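Local structure of fiber protein 2 (2BZV) at residues S71-F76 with N140-G145; P109-Y114 with S144-T149. The protein is predicted to form spikes on the vertices of the adenovirus capsid, its trimeric head, the domain described here, attaching the virion to a host-cell receptor. One frame throughout, in Å; residues are numbered along the deposited sequence. Where two conformers were deposited one is given.

Contact 1: S71-F76 with N140-G145; sequences SLKLPF and NEINSG
Lys-73 NZ donates to the main-chain O of Glu-141 at 2.7 Å and so ties strand 69-76 of the fiber head to the loop that follows strand 135-139. The angle C=O...N is 161°, which places the ammonium nitrogen almost straight beyond the carbonyl bond. With CG anti to the backbone N (chi1 -173°) and the later torsions extended, the lysine crosses the gap as a rod, and its CE also lies close to the accepting oxygen. A long, charged side chain suits this partly exposed position. Glu-141 is the centre of an inverse gamma turn. Its OE2 stays 5.4 Å from Lys-73 NZ, so the two are not in direct contact, although the opposite charge may still favour the ammonium ion.

Beside the lysine, Ile-142 turns inward, and its CD1 packs on Pro-75 CB at 3.6 Å. The branched isoleucine fills the apolar part of the interface and also touches Ala-147. Proline is tolerated in this strand because the bonds to strand 146-153 use the N-H groups of its neighbours, Leu-74 and Phe-76.

The end of the strand meets the loop through main-chain atoms. Gly-145 CA approaches Phe-76 O at 3.5 Å in a CH...O contact. Glycine fits here twice over: it has no side chain to crowd that oxygen, and it readily adopts the positive phi of 72°. A water also donates to Phe-76 O (2.8 Å) and to Ser-144 O (2.7 Å), joining two acceptors that could not bond to each other. The Phe-76 ring packs instead on Leu-82 and Met-108. The lysine, the water and the glycine CH all address main-chain oxygens, so these links depend on the course of the backbone more than on the loop's side chains, and Ile-142 with Pro-75 adds the apolar contact.

Contact 2: P109-Y114 with S144-T149; sequences PNSTVY and SGYAFT
The rings of Tyr-146 and Phe-148 both meet Pro-109 at an oblique angle, where the loop 109-114 packs on strand 146-153 of the antiparallel beta-sandwich that forms the fiber head. Pro-109 O lies 3.3 Å from Tyr-146 CD1, and Ser-111 CB comes to the same ring further out, 4.1 Å from CE1. At the Phe-148 ring, Pro-109 CG reaches CE1 at 3.8 Å, while Tyr-169 meets that phenylalanine edge-to-face. Within the loop, the Tyr-114 ring carries Val-113 CG1 over the centre of one face, 3.6 Å above the plane, and has Asn-110 N at its edge.

Proline suits its place because its compact, apolar ring can settle between two aromatic side chains, CD near Tyr-146 CB and CG over toward Phe-148. With chi1 at -59°, CG anti to the carbonyl carbon, Tyr-146 brings its ring to Pro-109 O, and Phe-148, with the same torsion, brings its ring to the proline CG. Pro-109 CG also rests near Ala-147 O, on the strand between them.

Polar groups in this buried contact find partners nearby. Pro-109 O accepts from the side-chain ND2 of Asn-140, and the hydroxyls of Tyr-146 and Ser-111 both bond to OE2 of Glu-172, joining strand and loop through one carboxylate near the C terminus. Further along the loop, Val-113 packs on Phe-39 of a neighbouring subunit.

The loop keeps its curve through Asn-110, well suited because its short carboxamide can accept from the N-H groups of the residues two and three places on, an Asx turn extended to an Asx motif. Its OD1 accepts from Thr-112 N at 2.8 Å and from Val-113 N at 2.9 Å, the two donors approaching from opposite faces of the carboxamide plane, tilted by 26° and 30°.

Overall arrangement
From the N terminus the chain passes 71-76, then 109-114, then 140-145 and finally 144-149, so the two contacts interlock: contact 2 starts inside the loop closed by contact 1 and finishes beyond it. Contact 1 closes the excursion from strand 69-76, contact 2 the shorter one from the loop 109-114, and both close onto the chain around 140-149, sharing Ser-144 and Gly-145. Backbone pairing of strands 69-76 and 146-153 joins them directly. Asn-140 is a further junction, bonding to Ala-147 N through OD1 and to Tyr-114 O through ND2. The loop 109-114 also touches strand 165-170, linking the sheet of strands 69-76 and 146-153 to the one that holds 165-170.

Contact 1: S71-F76 with N140-G145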
loop_
_atom_site.group_PDB
_atom_site.type_symbol
_atom_site.label_atom_id
_atom_site.label_comp_id
_atom_site.label_asym_id
_atom_site.label_seq_id
_atom_site.Cartn_x
_atom_site.Cartn_y
_atom_site.Cartn_z
ATOM N N SER A 71 23.282 -2.321 -3.330
ATOM C CA SER A 71 22.259 -3.353 -3.423
ATOM C C SER A 71 22.304 -4.281 -2.220
ATOM O O SER A 71 23.335 -4.427 -1.541
ATOM C CB SER A 71 22.449 -4.206 -4.674
ATOM O OG SER A 71 23.631 -4.974 -4.509
ATOM N N LEU A 72 21.179 -4.911 -1.945
ATOM C CA LEU A 72 21.064 -5.907 -0.888
ATOM C C LEU A 72 20.231 -7.049 -1.426
ATOM O O LEU A 72 19.092 -6.830 -1.833
ATOM C CB LEU A 72 20.366 -5.315 0.346
ATOM C CG LEU A 72 19.951 -6.321 1.435
ATOM C CD1 LEU A 72 21.192 -6.897 2.091
ATOM C CD2 LEU A 72 19.020 -5.665 2.464
ATOM N N LYS A 73 20.774 -8.258 -1.394
ATOM C CA LYS A 73 20.057 -9.444 -1.843
ATOM C C LYS A 73 19.727 -10.343 -0.663
ATOM O O LYS A 73 20.614 -10.700 0.124
ATOM C CB LYS A 73 20.885 -10.209 -2.877
ATOM C CG LYS A 73 20.117 -11.351 -3.493
ATOM C CD LYS A 73 20.895 -11.891 -4.670
ATOM C CE LYS A 73 20.077 -12.983 -5.322
ATOM N NZ LYS A 73 20.843 -13.588 -6.461
ATOM N N LEU A 74 18.462 -10.728 -0.562
ATOM C CA LEU A 74 18.009 -11.689 0.445
ATOM C C LEU A 74 17.568 -12.949 -0.299
ATOM O O LEU A 74 16.530 -12.947 -0.971
ATOM C CB LEU A 74 16.850 -11.140 1.277
ATOM C CG LEU A 74 17.144 -9.828 2.021
ATOM C CD1 LEU A 74 15.930 -9.430 2.827
ATOM C CD2 LEU A 74 18.358 -9.939 2.934
ATOM N N PRO A 75 18.374 -14.011 -0.228
ATOM C CA PRO A 75 18.056 -15.265 -0.902
ATOM C C PRO A 75 17.346 -16.249 0.017
ATOM O O PRO A 75 17.641 -16.290 1.221
ATOM C CB PRO A 75 19.451 -15.805 -1.258
ATOM C CG PRO A 75 20.309 -15.369 -0.092
ATOM C CD PRO A 75 19.696 -14.081 0.429
ATOM N N PHE A 76 16.449 -17.048 -0.552
ATOM C CA PHE A 76 15.690 -18.047 0.207
ATOM C C PHE A 76 15.733 -19.381 -0.524
ATOM O O PHE A 76 15.827 -19.423 -1.752
ATOM C CB PHE A 76 14.219 -17.630 0.365
ATOM C CG PHE A 76 14.046 -16.302 1.066
ATOM C CD1 PHE A 76 13.788 -16.240 2.431
ATOM C CD2 PHE A 76 14.144 -15.120 0.359
ATOM C CE1 PHE A 76 13.652 -15.004 3.059
ATOM C CE2 PHE A 76 14.001 -13.893 0.976
ATOM C CZ PHE A 76 13.757 -13.839 2.327
ATOM N N ASN A 140 13.085 -12.682 -7.289
ATOM C CA ASN A 140 13.513 -13.988 -7.771
ATOM C C ASN A 140 14.630 -13.957 -8.806
ATOM O O ASN A 140 14.660 -14.793 -9.706
ATOM C CB ASN A 140 12.294 -14.792 -8.255
ATOM C CG ASN A 140 11.323 -15.074 -7.122
ATOM O OD1 ASN A 140 11.701 -15.068 -5.950
ATOM N ND2 ASN A 140 10.084 -15.368 -7.470
ATOM N N GLU A 141 15.560 -13.017 -8.650
ATOM C CA GLU A 141 16.758 -13.016 -9.482
ATOM C C GLU A 141 17.750 -13.986 -8.849
ATOM O O GLU A 141 18.685 -13.583 -8.148
ATOM C CB GLU A 141 17.336 -11.613 -9.574
ATOM C CG GLU A 141 18.423 -11.481 -10.636
ATOM C CD GLU A 141 18.907 -10.053 -10.739
ATOM O OE1 GLU A 141 18.222 -9.241 -11.387
ATOM O OE2 GLU A 141 19.976 -9.758 -10.163
ATOM N N ILE A 142 17.502 -15.272 -9.071
ATOM C CA ILE A 142 18.225 -16.338 -8.377
ATOM C C ILE A 142 17.951 -17.620 -9.152
ATOM O O ILE A 142 16.892 -17.742 -9.782
ATOM C CB ILE A 142 17.787 -16.429 -6.878
ATOM C CG1 ILE A 142 18.735 -17.299 -6.053
ATOM C CG2 ILE A 142 16.324 -16.881 -6.772
ATOM C CD1 ILE A 142 18.600 -17.045 -4.559
ATOM N N ASN A 143 18.880 -18.576 -9.130
ATOM C CA ASN A 143 18.704 -19.782 -9.941
ATOM C C ASN A 143 17.800 -20.831 -9.301
ATOM O O ASN A 143 17.235 -21.656 -10.019
ATOM C CB ASN A 143 20.061 -20.405 -10.263
ATOM C CG ASN A 143 20.863 -19.567 -11.221
ATOM O OD1 ASN A 143 20.311 -18.855 -12.067
ATOM N ND2 ASN A 143 22.182 -19.659 -11.110
ATOM N N SER A 144 17.692 -20.820 -7.976
ATOM C CA SER A 144 16.910 -21.796 -7.201
ATOM C C SER A 144 16.179 -21.014 -6.122
ATOM O O SER A 144 16.740 -20.042 -5.627
ATOM C CB SER A 144 17.827 -22.838 -6.517
ATOM O OG SER A 144 18.522 -23.655 -7.432
ATOM N N GLY A 145 15.010 -21.457 -5.695
ATOM C CA GLY A 145 14.359 -20.801 -4.560
ATOM C C GLY A 145 13.825 -19.430 -4.934
ATOM O O GLY A 145 13.253 -19.246 -6.016
HETATM O O HOH W 1 17.994 -20.266 -3.238
#

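Contact 2: P109-Y114 with S144-T149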
loop_
_atom_site.group_PDB
_atom_site.type_symbol
_atom_site.label_atom_id
_atom_site.label_comp_id
_atom_site.label_asym_id
_atom_site.label_seq_id
_atom_site.Cartn_x
_atom_site.Cartn_y
_atom_site.Cartn_z
ATOM N N PRO A 109 8.028 -14.365 -3.088
ATOM C CA PRO A 109 7.454 -13.811 -4.322
ATOM C C PRO A 109 7.030 -14.946 -5.260
ATOM O O PRO A 109 7.799 -15.875 -5.533
ATOM C CB PRO A 109 8.588 -12.963 -4.903
ATOM C CG PRO A 109 9.577 -12.754 -3.796
ATOM C CD PRO A 109 9.432 -13.954 -2.900
ATOM N N ASN A 110 5.794 -14.851 -5.751
ATOM C CA ASN A 110 5.192 -15.881 -6.572
ATOM C C ASN A 110 6.058 -16.190 -7.791
ATOM O O ASN A 110 6.448 -15.272 -8.520
ATOM C CB ASN A 110 3.821 -15.371 -7.009
ATOM C CG ASN A 110 2.984 -16.410 -7.701
ATOM O OD1 ASN A 110 3.283 -16.792 -8.838
ATOM N ND2 ASN A 110 1.931 -16.881 -7.049
ATOM N N SER A 111 6.360 -17.467 -8.004
ATOM C CA SER A 111 7.292 -17.825 -9.080
ATOM C C SER A 111 6.636 -17.955 -10.444
ATOM O O SER A 111 7.338 -18.171 -11.421
ATOM C CB SER A 111 8.024 -19.116 -8.724
ATOM O OG SER A 111 7.120 -20.189 -8.603
ATOM N N THR A 112 5.318 -17.835 -10.513
ATOM C CA THR A 112 4.615 -17.680 -11.790
ATOM C C THR A 112 4.561 -16.207 -12.187
ATOM O O THR A 112 4.828 -15.847 -13.345
ATOM C CB THR A 112 3.195 -18.255 -11.693
ATOM O OG1 THR A 112 3.284 -19.659 -11.417
ATOM C CG2 THR A 112 2.429 -18.022 -12.994
ATOM N N VAL A 113 4.209 -15.346 -11.224
ATOM C CA VAL A 113 4.161 -13.907 -11.490
ATOM C C VAL A 113 5.574 -13.338 -11.693
ATOM O O VAL A 113 5.770 -12.474 -12.549
ATOM C CB VAL A 113 3.411 -13.163 -10.349
ATOM C CG1 VAL A 113 3.427 -11.648 -10.549
ATOM C CG2 VAL A 113 1.981 -13.674 -10.247
ATOM N N TYR A 114 6.545 -13.839 -10.915
ATOM C CA TYR A 114 7.938 -13.403 -10.988
ATOM C C TYR A 114 8.825 -14.625 -11.223
ATOM O O TYR A 114 9.458 -15.150 -10.312
ATOM C CB TYR A 114 8.366 -12.684 -9.694
ATOM C CG TYR A 114 7.343 -11.716 -9.138
ATOM C CD1 TYR A 114 7.141 -10.457 -9.685
ATOM C CD2 TYR A 114 6.587 -12.074 -8.034
ATOM C CE1 TYR A 114 6.194 -9.578 -9.148
ATOM C CE2 TYR A 114 5.649 -11.216 -7.483
ATOM C CZ TYR A 114 5.456 -9.975 -8.043
ATOM O OH TYR A 114 4.502 -9.155 -7.478
ATOM N N SER A 144 17.692 -20.820 -7.976
ATOM C CA SER A 144 16.910 -21.796 -7.201
ATOM C C SER A 144 16.179 -21.014 -6.122
ATOM O O SER A 144 16.740 -20.042 -5.627
ATOM C CB SER A 144 17.827 -22.838 -6.517
ATOM O OG SER A 144 18.522 -23.655 -7.432
ATOM N N GLY A 145 15.010 -21.457 -5.695
ATOM C CA GLY A 145 14.359 -20.801 -4.560
ATOM C C GLY A 145 13.825 -19.430 -4.934
ATOM O O GLY A 145 13.253 -19.246 -6.016
ATOM N N TYR A 146 14.004 -18.469 -4.022
ATOM C CA TYR A 146 13.375 -17.160 -4.150
ATOM C C TYR A 146 14.348 -16.089 -3.720
ATOM O O TYR A 146 15.342 -16.377 -3.032
ATOM C CB TYR A 146 12.148 -17.093 -3.216
ATOM C CG TYR A 146 11.130 -18.172 -3.537
ATOM C CD1 TYR A 146 10.156 -17.975 -4.510
ATOM C CD2 TYR A 146 11.159 -19.411 -2.887
ATOM C CE1 TYR A 146 9.234 -18.966 -4.815
ATOM C CE2 TYR A 146 10.245 -20.415 -3.202
ATOM C CZ TYR A 146 9.292 -20.186 -4.171
ATOM O OH TYR A 146 8.382 -21.167 -4.491
ATOM N N ALA A 147 14.071 -14.841 -4.084
ATOM C CA ALA A 147 14.922 -13.769 -3.615
ATOM C C ALA A 147 14.236 -12.423 -3.700
ATOM O O ALA A 147 13.312 -12.212 -4.500
ATOM C CB ALA A 147 16.228 -13.709 -4.433
ATOM N N PHE A 148 14.727 -11.508 -2.878
ATOM C CA PHE A 148 14.518 -10.074 -3.075
ATOM C C PHE A 148 15.871 -9.450 -3.366
ATOM O O PHE A 148 16.843 -9.740 -2.660
ATOM C CB PHE A 148 14.021 -9.375 -1.812
ATOM C CG PHE A 148 12.736 -9.886 -1.246
ATOM C CD1 PHE A 148 11.532 -9.554 -1.837
ATOM C CD2 PHE A 148 12.724 -10.627 -0.095
ATOM C CE1 PHE A 148 10.335 -10.002 -1.318
ATOM C CE2 PHE A 148 11.524 -11.075 0.433
ATOM C CZ PHE A 148 10.337 -10.774 -0.187
ATOM N N THR A 149 15.920 -8.559 -4.363
ATOM C CA THR A 149 17.120 -7.766 -4.599
ATOM C C THR A 149 16.698 -6.310 -4.541
ATOM O O THR A 149 15.940 -5.845 -5.386
ATOM C CB THR A 149 17.796 -8.081 -5.937
ATOM O OG1 THR A 149 18.080 -9.493 -5.979
ATOM C CG2 THR A 149 19.072 -7.263 -6.080
#